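Local atomic coordinates of G-protein alpha subunit Galpha7 (Naegleria fowleri, PDB entry 6NE6), a protein that probably binds and hydrolyses GTP as the alpha subunit of a heterotrimeric G protein, switching between nucleotide states to relay signals. Residues I71-E74 with E75-Q78; I106-L109 with W110-P113; E268-K271 with G272-N275; T319-I322 with L323-E326. One frame throughout, in Å; residues are numbered along the deposited sequence. Where two conformers were deposited one is given.

Interaction 1: residues I71-E74 with E75-Q78; sequences ISTE and ENRQ. With EDO (1,2-ethanediol), chain E.
Glu74 and Arg77 run alongside each other in the same direction and join in a salt bridge in which two nitrogens serve two oxygens. Arg77 NE donates to Glu74 OE1 at 3.0 Å in an almost straight bond (177°), while Arg77 NH2 makes a short 2.5 Å approach to Glu74 OE2 on its syn side. OE1 lies in the guanidinium plane, yet NE meets OE1 from above the carboxylate plane, because the two flat groups are turned 44° apart. OE1 has a second donor, the O1 hydroxyl of a bound 1,2-ethanediol 2.7 Å away, and Arg77 NH1 is taken up by Glu81, a turn further on. This is the start of helix 74-89, in what corresponds to the all-helical domain of G-protein alpha subunits, and Thr73 is its N-cap. The Thr73 hydroxyl sits between the backbone N and the carbonyl carbon (chi1 62°), from where OG1 accepts Asn76 N at 3.1 Å, satisfying an amide of the first turn. Thr73 O then takes Arg77 N and Glu74 O takes Gln78 N. In the conformer given, Ile71 CG2 lies 3.5 Å from Asn76 CB. The buried Asn76 amide is paired at both ends, with OD1 accepting from Arg79 and ND2 donating to Glu112, an acceptor that Ser72 OG also uses.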
loop_
_atom_site.group_PDB
_atom_site.type_symbol
_atom_site.label_atom_id
_atom_site.label_comp_id
_atom_site.label_asym_id
_atom_site.label_seq_id
_atom_site.Cartn_x
_atom_site.Cartn_y
_atom_site.Cartn_z
ATOM N N ILE A 71 -17.754 -7.823 24.375
ATOM C CA ILE A 71 -17.076 -6.626 24.838
ATOM C C ILE A 71 -17.197 -6.539 26.359
ATOM O O ILE A 71 -18.198 -6.959 26.959
ATOM C CB ILE A 71 -17.660 -5.406 24.102
ATOM C CG1 ILE A 71 -17.089 -5.379 22.678
ATOM C CG2 ILE A 71 -17.400 -4.118 24.851
ATOM C CD1 ILE A 71 -17.794 -4.418 21.728
ATOM N N SER A 72 -16.139 -6.024 26.994
ATOM C CA SER A 72 -15.987 -6.180 28.444
ATOM C C SER A 72 -17.066 -5.465 29.256
ATOM O O SER A 72 -17.426 -5.939 30.337
ATOM C CB SER A 72 -14.610 -5.682 28.880
ATOM O OG SER A 72 -14.513 -4.277 28.756
ATOM N N THR A 73 -17.561 -4.319 28.789
ATOM C CA THR A 73 -18.466 -3.491 29.579
ATOM C C THR A 73 -19.616 -3.015 28.709
ATOM O O THR A 73 -19.498 -2.921 27.484
ATOM C CB THR A 73 -17.773 -2.254 30.181
ATOM O OG1 THR A 73 -17.299 -1.423 29.123
ATOM C CG2 THR A 73 -16.599 -2.648 31.067
ATOM N N GLU A 74 -20.738 -2.706 29.366
ATOM C CA GLU A 74 -21.870 -2.134 28.646
ATOM C C GLU A 74 -21.503 -0.786 28.046
ATOM O O GLU A 74 -21.954 -0.442 26.949
ATOM C CB GLU A 74 -23.082 -1.991 29.568
ATOM C CG GLU A 74 -24.296 -1.390 28.868
ATOM C CD GLU A 74 -24.891 -2.307 27.798
ATOM O OE1 GLU A 74 -24.535 -3.507 27.755
ATOM O OE2 GLU A 74 -25.725 -1.824 27.000
ATOM N N GLU A 75 -20.680 -0.006 28.753
ATOM C CA GLU A 75 -20.240 1.275 28.210
ATOM C C GLU A 75 -19.510 1.103 26.879
ATOM O O GLU A 75 -19.790 1.818 25.909
ATOM C CB GLU A 75 -19.352 1.991 29.226
ATOM C CG GLU A 75 -18.795 3.294 28.721
ATOM C CD GLU A 75 -17.735 3.877 29.646
ATOM O OE1 GLU A 75 -17.853 3.723 30.881
ATOM O OE2 GLU A 75 -16.773 4.486 29.129
ATOM N N ASN A 76 -18.552 0.169 26.810
ATOM C CA ASN A 76 -17.847 -0.043 25.543
ATOM C C ASN A 76 -18.733 -0.715 24.498
ATOM O O ASN A 76 -18.528 -0.513 23.292
ATOM C CB ASN A 76 -16.577 -0.867 25.767
ATOM C CG ASN A 76 -15.410 -0.017 26.194
ATOM O OD1 ASN A 76 -15.529 1.205 26.296
ATOM N ND2 ASN A 76 -14.277 -0.653 26.459
ATOM N N ARG A 77 -19.716 -1.510 24.930
ATOM C CA ARG A 77 -20.637 -2.091 23.965
ATOM C C ARG A 77 -21.476 -1.007 23.301
ATOM O O ARG A 77 -21.691 -1.034 22.085
ATOM C CB ARG A 77 -21.544 -3.121 24.634
ATOM C CG ARG A 77 -22.203 -4.060 23.621
ATOM C CD ARG A 77 -23.366 -4.835 24.215
ATOM N NE ARG A 77 -24.382 -3.935 24.750
ATOM C CZ ARG A 77 -25.283 -3.298 24.008
ATOM N NH1 ARG A 77 -25.297 -3.462 22.692
ATOM N NH2 ARG A 77 -26.170 -2.495 24.582
ATOM N N GLN A 78 -21.952 -0.043 24.085
ATOM C CA GLN A 78 -22.759 1.030 23.514
ATOM C C GLN A 78 -21.904 1.942 22.654
ATOM O O GLN A 78 -22.353 2.442 21.618
ATOM C CB GLN A 78 -23.448 1.811 24.634
ATOM C CG GLN A 78 -24.524 1.004 25.344
ATOM C CD GLN A 78 -25.009 1.653 26.629
ATOM O OE1 GLN A 78 -24.374 2.567 27.161
ATOM N NE2 GLN A 78 -26.138 1.174 27.141
HETATM C C1 EDO E . -21.731 -6.096 27.742
HETATM O O1 EDO E . -22.941 -5.584 28.313
HETATM C C2 EDO E . -20.716 -6.339 28.852
HETATM O O2 EDO E . -21.230 -7.309 29.770
#

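Interaction 2: residues I106-L109 with W110-P113; sequences IAEL and WKEP
Glu108 sends CG anti to its backbone N (chi1 -166°) and then bends at the next bond, which turns its carboxylate toward Lys111; the lysine chain, extended beyond CG, comes back along the helix end to meet it. The two side chains lie at a slant to one another, and Lys111 NZ bonds to Glu108 OE1 at 2.9 Å, reaching it from above the carboxylate plane. On the way, the aliphatic part of the lysine passes over the Ala107 carbonyl, with CG 3.6 Å from Ala107 O. Here the helical bonding pattern changes. Trp110 N still reaches Ile106 O, four residues back, at 2.9 Å, but Lys111 N turns to Glu108 O, three back, at 3.0 Å. A type I beta turn from Leu109 to Glu112 follows, closed by Glu112 N on Leu109 O at 3.0 Å, and Leu109 CD2 packs against Glu112 CB at 4.1 Å. Past the turn, Glu112 is the N-cap of helix 113-120, its OE2 accepting Ala114 N, while OE1 accepts from Ser72 OG and Asn76 ND2. Trp110 leads away from the turn, its ring meeting Phe135 and its NE1 bonded to Asp136. The chemistry thus divides in two: the Glu108–Lys111 pair, with its lysine exposed, is a salt bridge through one carboxylate oxygen, probably weakened by solvent, whereas the buried Glu112 carboxylate has donors on both oxygens and a helix start beside it, which would probably stabilise its charge.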
loop_
_atom_site.group_PDB
_atom_site.type_symbol
_atom_site.label_atom_id
_atom_site.label_comp_id
_atom_site.label_asym_id
_atom_site.label_seq_id
_atom_site.Cartn_x
_atom_site.Cartn_y
_atom_site.Cartn_z
ATOM N N ILE A 106 -13.263 6.354 19.968
ATOM C CA ILE A 106 -12.439 5.376 19.267
ATOM C C ILE A 106 -11.198 5.048 20.086
ATOM O O ILE A 106 -10.800 3.883 20.184
ATOM C CB ILE A 106 -12.088 5.884 17.859
ATOM C CG1 ILE A 106 -13.362 5.958 17.003
ATOM C CG2 ILE A 106 -11.027 4.979 17.211
ATOM C CD1 ILE A 106 -13.188 6.706 15.674
ATOM N N ALA A 107 -10.570 6.067 20.692
ATOM C CA ALA A 107 -9.403 5.817 21.539
ATOM C C ALA A 107 -9.754 4.936 22.731
ATOM O O ALA A 107 -8.957 4.077 23.138
ATOM C CB ALA A 107 -8.802 7.137 22.015
ATOM N N GLU A 108 -10.936 5.139 23.317
ATOM C CA GLU A 108 -11.334 4.276 24.420
ATOM C C GLU A 108 -11.562 2.846 23.935
ATOM O O GLU A 108 -11.130 1.884 24.588
ATOM C CB GLU A 108 -12.577 4.852 25.110
ATOM C CG GLU A 108 -12.899 4.248 26.462
ATOM C CD GLU A 108 -11.808 4.454 27.518
ATOM O OE1 GLU A 108 -11.146 5.528 27.553
ATOM O OE2 GLU A 108 -11.609 3.528 28.323
ATOM N N LEU A 109 -12.222 2.676 22.783
ATOM C CA LEU A 109 -12.428 1.325 22.257
ATOM C C LEU A 109 -11.120 0.649 21.863
ATOM O O LEU A 109 -11.032 -0.584 21.875
ATOM C CB LEU A 109 -13.366 1.353 21.051
ATOM C CG LEU A 109 -14.839 1.024 21.254
ATOM C CD1 LEU A 109 -15.466 0.731 19.892
ATOM C CD2 LEU A 109 -15.045 -0.153 22.198
ATOM N N TRP A 110 -10.106 1.423 21.478
ATOM C CA TRP A 110 -8.818 0.820 21.150
ATOM C C TRP A 110 -8.159 0.159 22.362
ATOM O O TRP A 110 -7.214 -0.621 22.184
ATOM C CB TRP A 110 -7.939 1.914 20.531
ATOM C CG TRP A 110 -6.538 1.568 20.070
ATOM C CD1 TRP A 110 -5.410 2.269 20.361
ATOM C CD2 TRP A 110 -6.127 0.495 19.197
ATOM N NE1 TRP A 110 -4.318 1.699 19.750
ATOM C CE2 TRP A 110 -4.730 0.611 19.029
ATOM C CE3 TRP A 110 -6.798 -0.549 18.551
ATOM C CZ2 TRP A 110 -3.985 -0.277 18.238
ATOM C CZ3 TRP A 110 -6.057 -1.441 17.769
ATOM C CH2 TRP A 110 -4.664 -1.292 17.625
ATOM N N LYS A 111 -8.661 0.420 23.583
ATOM C CA LYS A 111 -8.205 -0.252 24.800
ATOM C C LYS A 111 -9.015 -1.501 25.142
ATOM O O LYS A 111 -8.627 -2.235 26.062
ATOM C CB LYS A 111 -8.275 0.713 25.996
ATOM C CG LYS A 111 -7.566 2.046 25.780
ATOM C CD LYS A 111 -7.838 2.972 26.971
ATOM C CE LYS A 111 -7.716 4.449 26.590
ATOM N NZ LYS A 111 -8.269 5.350 27.668
ATOM N N GLU A 112 -10.111 -1.760 24.430
ATOM C CA GLU A 112 -11.020 -2.848 24.791
ATOM C C GLU A 112 -10.387 -4.201 24.466
ATOM O O GLU A 112 -9.942 -4.417 23.335
ATOM C CB GLU A 112 -12.352 -2.664 24.043
ATOM C CG GLU A 112 -13.215 -3.900 23.921
ATOM C CD GLU A 112 -13.696 -4.405 25.266
ATOM O OE1 GLU A 112 -13.968 -3.571 26.156
ATOM O OE2 GLU A 112 -13.796 -5.635 25.439
ATOM N N PRO A 113 -10.321 -5.126 25.425
ATOM C CA PRO A 113 -9.628 -6.398 25.155
ATOM C C PRO A 113 -10.198 -7.177 23.980
ATOM O O PRO A 113 -9.426 -7.773 23.217
ATOM C CB PRO A 113 -9.769 -7.167 26.480
ATOM C CG PRO A 113 -10.769 -6.404 27.303
ATOM C CD PRO A 113 -10.688 -4.979 26.840
#

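Interaction 3: residues E268-K271 with G272-N275; sequences EEYK and GPEN
The loop that links helix 250-258 to helix 277-291, on the GTPase-domain side of the alpha subunit, is folded back on itself where the ring of Tyr270 lies flat against the backbone of Gly272, with Pro273 O at its edge. With CG anti to the backbone N (chi1 175°), the tyrosine runs alongside the chain that follows it. Gly272 N stands 3.4 Å above the ring plane, over its centre, and Gly272 CA comes within 3.3 Å of Tyr270 CZ. Having no side chain, the glycine lets the ring settle directly on its main chain. At the far end of the ring, Tyr270 OH reaches past Gly272 C and donates to Pro273 O at 2.9 Å. The proline oxygen is in the plane of the ring, and the hydroxyl in turn lies in the carbonyl plane, on a lone pair. The proline ring adds a light contact, Pro273 CD being 3.7 Å from Tyr270 OH. Beyond the loop, Tyr270 meets Phe283 of helix 277-291 edge-to-face and touches Ala279; within the same loop Glu274 forms a salt bridge to Arg262. The hydroxyl of a buried tyrosine is therefore satisfied by a main-chain oxygen only three residues on, which helps hold the ring against the Gly272 backbone without drawing on any charged group.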
loop_
_atom_site.group_PDB
_atom_site.type_symbol
_atom_site.label_atom_id
_atom_site.label_comp_id
_atom_site.label_asym_id
_atom_site.label_seq_id
_atom_site.Cartn_x
_atom_site.Cartn_y
_atom_site.Cartn_z
ATOM N N GLU A 268 1.793 -24.881 1.236
ATOM C CA GLU A 268 2.231 -26.157 1.786
ATOM C C GLU A 268 3.558 -26.622 1.206
ATOM O O GLU A 268 4.221 -27.464 1.816
ATOM C CB GLU A 268 1.164 -27.224 1.541
ATOM C CG GLU A 268 -0.136 -26.978 2.290
ATOM C CD GLU A 268 -1.065 -28.178 2.228
ATOM O OE1 GLU A 268 -0.655 -29.217 1.669
ATOM O OE2 GLU A 268 -2.201 -28.085 2.742
ATOM N N GLU A 269 3.958 -26.106 0.040
ATOM C CA GLU A 269 5.241 -26.467 -0.543
ATOM C C GLU A 269 6.426 -25.798 0.149
ATOM O O GLU A 269 7.567 -26.206 -0.093
ATOM C CB GLU A 269 5.258 -26.121 -2.037
ATOM N N TYR A 270 6.200 -24.785 0.988
ATOM C CA TYR A 270 7.308 -24.179 1.720
ATOM C C TYR A 270 7.794 -25.129 2.807
ATOM O O TYR A 270 7.057 -25.438 3.751
ATOM C CB TYR A 270 6.911 -22.840 2.338
ATOM C CG TYR A 270 8.025 -22.280 3.188
ATOM C CD1 TYR A 270 9.209 -21.835 2.605
ATOM C CD2 TYR A 270 7.914 -22.236 4.568
ATOM C CE1 TYR A 270 10.239 -21.333 3.368
ATOM C CE2 TYR A 270 8.948 -21.730 5.354
ATOM C CZ TYR A 270 10.103 -21.280 4.746
ATOM O OH TYR A 270 11.135 -20.796 5.515
ATOM N N LYS A 271 9.042 -25.576 2.677
ATOM C CA LYS A 271 9.646 -26.528 3.599
ATOM C C LYS A 271 10.799 -25.919 4.386
ATOM O O LYS A 271 11.542 -26.652 5.047
ATOM C CB LYS A 271 10.129 -27.765 2.836
ATOM C CG LYS A 271 9.017 -28.543 2.142
ATOM C CD LYS A 271 7.964 -28.972 3.148
ATOM C CE LYS A 271 7.032 -30.028 2.575
ATOM N NZ LYS A 271 6.155 -30.610 3.633
ATOM N N GLY A 272 10.967 -24.603 4.328
ATOM C CA GLY A 272 12.037 -23.945 5.037
ATOM C C GLY A 272 11.768 -23.847 6.522
ATOM O O GLY A 272 10.728 -24.281 7.037
ATOM N N PRO A 273 12.726 -23.264 7.238
ATOM C CA PRO A 273 12.611 -23.176 8.698
ATOM C C PRO A 273 11.490 -22.245 9.132
ATOM O O PRO A 273 11.069 -21.341 8.406
ATOM C CB PRO A 273 13.975 -22.624 9.135
ATOM C CG PRO A 273 14.882 -22.830 7.968
ATOM C CD PRO A 273 14.024 -22.772 6.750
ATOM N N GLU A 274 11.025 -22.479 10.355
ATOM C CA GLU A 274 10.036 -21.627 10.993
ATOM C C GLU A 274 10.665 -20.320 11.471
ATOM O O GLU A 274 11.850 -20.266 11.809
ATOM C CB GLU A 274 9.413 -22.351 12.185
ATOM C CG GLU A 274 8.738 -23.654 11.836
ATOM C CD GLU A 274 7.459 -23.446 11.052
ATOM O OE1 GLU A 274 6.736 -22.465 11.333
ATOM O OE2 GLU A 274 7.183 -24.265 10.154
ATOM N N ASN A 275 9.840 -19.271 11.527
ATOM C CA ASN A 275 10.251 -17.949 12.018
ATOM C C ASN A 275 11.534 -17.466 11.338
ATOM O O ASN A 275 12.364 -16.808 11.960
ATOM C CB ASN A 275 10.426 -17.948 13.545
ATOM C CG ASN A 275 9.184 -18.417 14.280
ATOM O OD1 ASN A 275 8.295 -17.625 14.596
ATOM N ND2 ASN A 275 9.120 -19.708 14.560
#

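Interaction 4: residues T319-I322 with L323-E326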
loop_
_atom_site.group_PDB
_atom_site.type_symbol
_atom_site.label_atom_id
_atom_site.label_comp_id
_atom_site.label_asym_id
_atom_site.label_seq_id
_atom_site.Cartn_x
_atom_site.Cartn_y
_atom_site.Cartn_z
ATOM N N THR A 319 17.163 2.720 -11.162
ATOM C CA THR A 319 17.440 3.712 -12.198
ATOM C C THR A 319 18.839 3.535 -12.775
ATOM O O THR A 319 19.040 3.735 -13.978
ATOM C CB THR A 319 17.239 5.140 -11.679
ATOM O OG1 THR A 319 18.068 5.366 -10.540
ATOM C CG2 THR A 319 15.774 5.351 -11.281
ATOM N N SER A 320 19.802 3.114 -11.955
ATOM C CA SER A 320 21.122 2.818 -12.495
ATOM C C SER A 320 21.049 1.679 -13.493
ATOM O O SER A 320 21.683 1.727 -14.554
ATOM C CB SER A 320 22.097 2.466 -11.371
ATOM O OG SER A 320 22.338 3.588 -10.548
ATOM N N ASP A 321 20.261 0.653 -13.184
ATOM C CA ASP A 321 20.161 -0.466 -14.108
ATOM C C ASP A 321 19.445 -0.065 -15.389
ATOM O O ASP A 321 19.819 -0.516 -16.479
ATOM C CB ASP A 321 19.451 -1.638 -13.448
ATOM C CG ASP A 321 19.465 -2.860 -14.323
ATOM O OD1 ASP A 321 20.568 -3.374 -14.596
ATOM O OD2 ASP A 321 18.387 -3.282 -14.771
ATOM N N ILE A 322 18.409 0.775 -15.281
ATOM C CA ILE A 322 17.743 1.277 -16.480
ATOM C C ILE A 322 18.750 1.977 -17.381
ATOM O O ILE A 322 18.786 1.756 -18.599
ATOM C CB ILE A 322 16.589 2.221 -16.111
ATOM C CG1 ILE A 322 15.423 1.435 -15.535
ATOM C CG2 ILE A 322 16.136 2.992 -17.340
ATOM C CD1 ILE A 322 14.365 2.329 -14.890
ATOM N N LEU A 323 19.585 2.826 -16.792
ATOM C CA LEU A 323 20.581 3.542 -17.582
ATOM C C LEU A 323 21.579 2.581 -18.206
ATOM O O LEU A 323 22.018 2.785 -19.345
ATOM C CB LEU A 323 21.303 4.576 -16.721
ATOM C CG LEU A 323 20.500 5.828 -16.353
ATOM C CD1 LEU A 323 21.372 6.820 -15.620
ATOM C CD2 LEU A 323 19.910 6.450 -17.619
ATOM N N SER A 324 21.937 1.517 -17.484
ATOM C CA SER A 324 22.932 0.590 -18.016
ATOM C C SER A 324 22.397 -0.176 -19.219
ATOM O O SER A 324 23.171 -0.553 -20.103
ATOM C CB SER A 324 23.404 -0.375 -16.923
ATOM O OG SER A 324 22.462 -1.406 -16.694
ATOM N N ALA A 325 21.083 -0.393 -19.284
ATOM C CA ALA A 325 20.447 -1.075 -20.406
ATOM C C ALA A 325 20.154 -0.155 -21.587
ATOM O O ALA A 325 19.834 -0.657 -22.668
ATOM C CB ALA A 325 19.144 -1.731 -19.945
ATOM N N GLU A 326 20.270 1.164 -21.408
ATOM C CA GLU A 326 19.909 2.106 -22.463
ATOM C C GLU A 326 20.710 1.857 -23.738
ATOM O O GLU A 326 20.160 1.909 -24.845
ATOM C CB GLU A 326 20.116 3.537 -21.961
ATOM C CG GLU A 326 19.760 4.641 -22.945
ATOM C CD GLU A 326 19.764 6.014 -22.286
ATOM O OE1 GLU A 326 19.087 6.178 -21.249
ATOM O OE2 GLU A 326 20.453 6.924 -22.793
#
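Two flat groups of Asp321, its carboxylate and its peptide carbonyl, are both approached by the hydroxyl of Ser324, one turn on. Ser324 OG donates to Asp321 O at 2.8 Å, tilted 21° from the carbonyl plane, and comes to 3.4 Å from OD1 of the Asp321 carboxylate. Both carboxylate oxygens have partners elsewhere; OD2 has a salt bridge to Arg298 and a hydrogen bond from Tyr244. The serine hydroxyl reaches back along the helix because its torsion (chi1 78°) places OG between the backbone N and the carbonyl carbon. Asp321 O thereby has two donors, since Ala325 N also bonds to it at 3.1 Å. Ala325 N makes a second, weak bond to Ile322 O at 3.2 Å, so its single N-H is shared between carbonyls three and four residues back. Earlier, Leu323 N to Thr319 O and Ser324 N to Ser320 O keep the regular helical pattern, and Leu323 CG lies 3.5 Å from Thr319 O. In G-protein alpha subunits the C-terminal helix is a main receptor-contacting element, and helix 308-326 probably corresponds to it. Here it packs on the central sheet: Ile322 touches strands 10-16 and 242-248, Thr319 meets strands 10-16 and 163-170, and Leu323 fits against Phe170, Leu173 and Phe175 of strands 163-170 and 173-180.

Interactions 1 and 2 belong to one neighbourhood, with centres 10 Å apart, where successive helices of what is probably the helical domain begin and end; Glu112 of interaction 2 joins them through Ser72 and Asn76 of interaction 1. Interaction 1 is the more superficial and both use charged pairs one turn apart, whereas interaction 2 also buries a carboxylate. Interaction 4, on the opposite side of the chain's centre, about 48 Å from interaction 1 between nearest atoms, relies on main-chain acceptors and on apolar residues lying against the sheet. Interaction 3 lies apart, in a loop: a buried ring on glycine backbone and one neutral hydroxyl bond replace helical pairing.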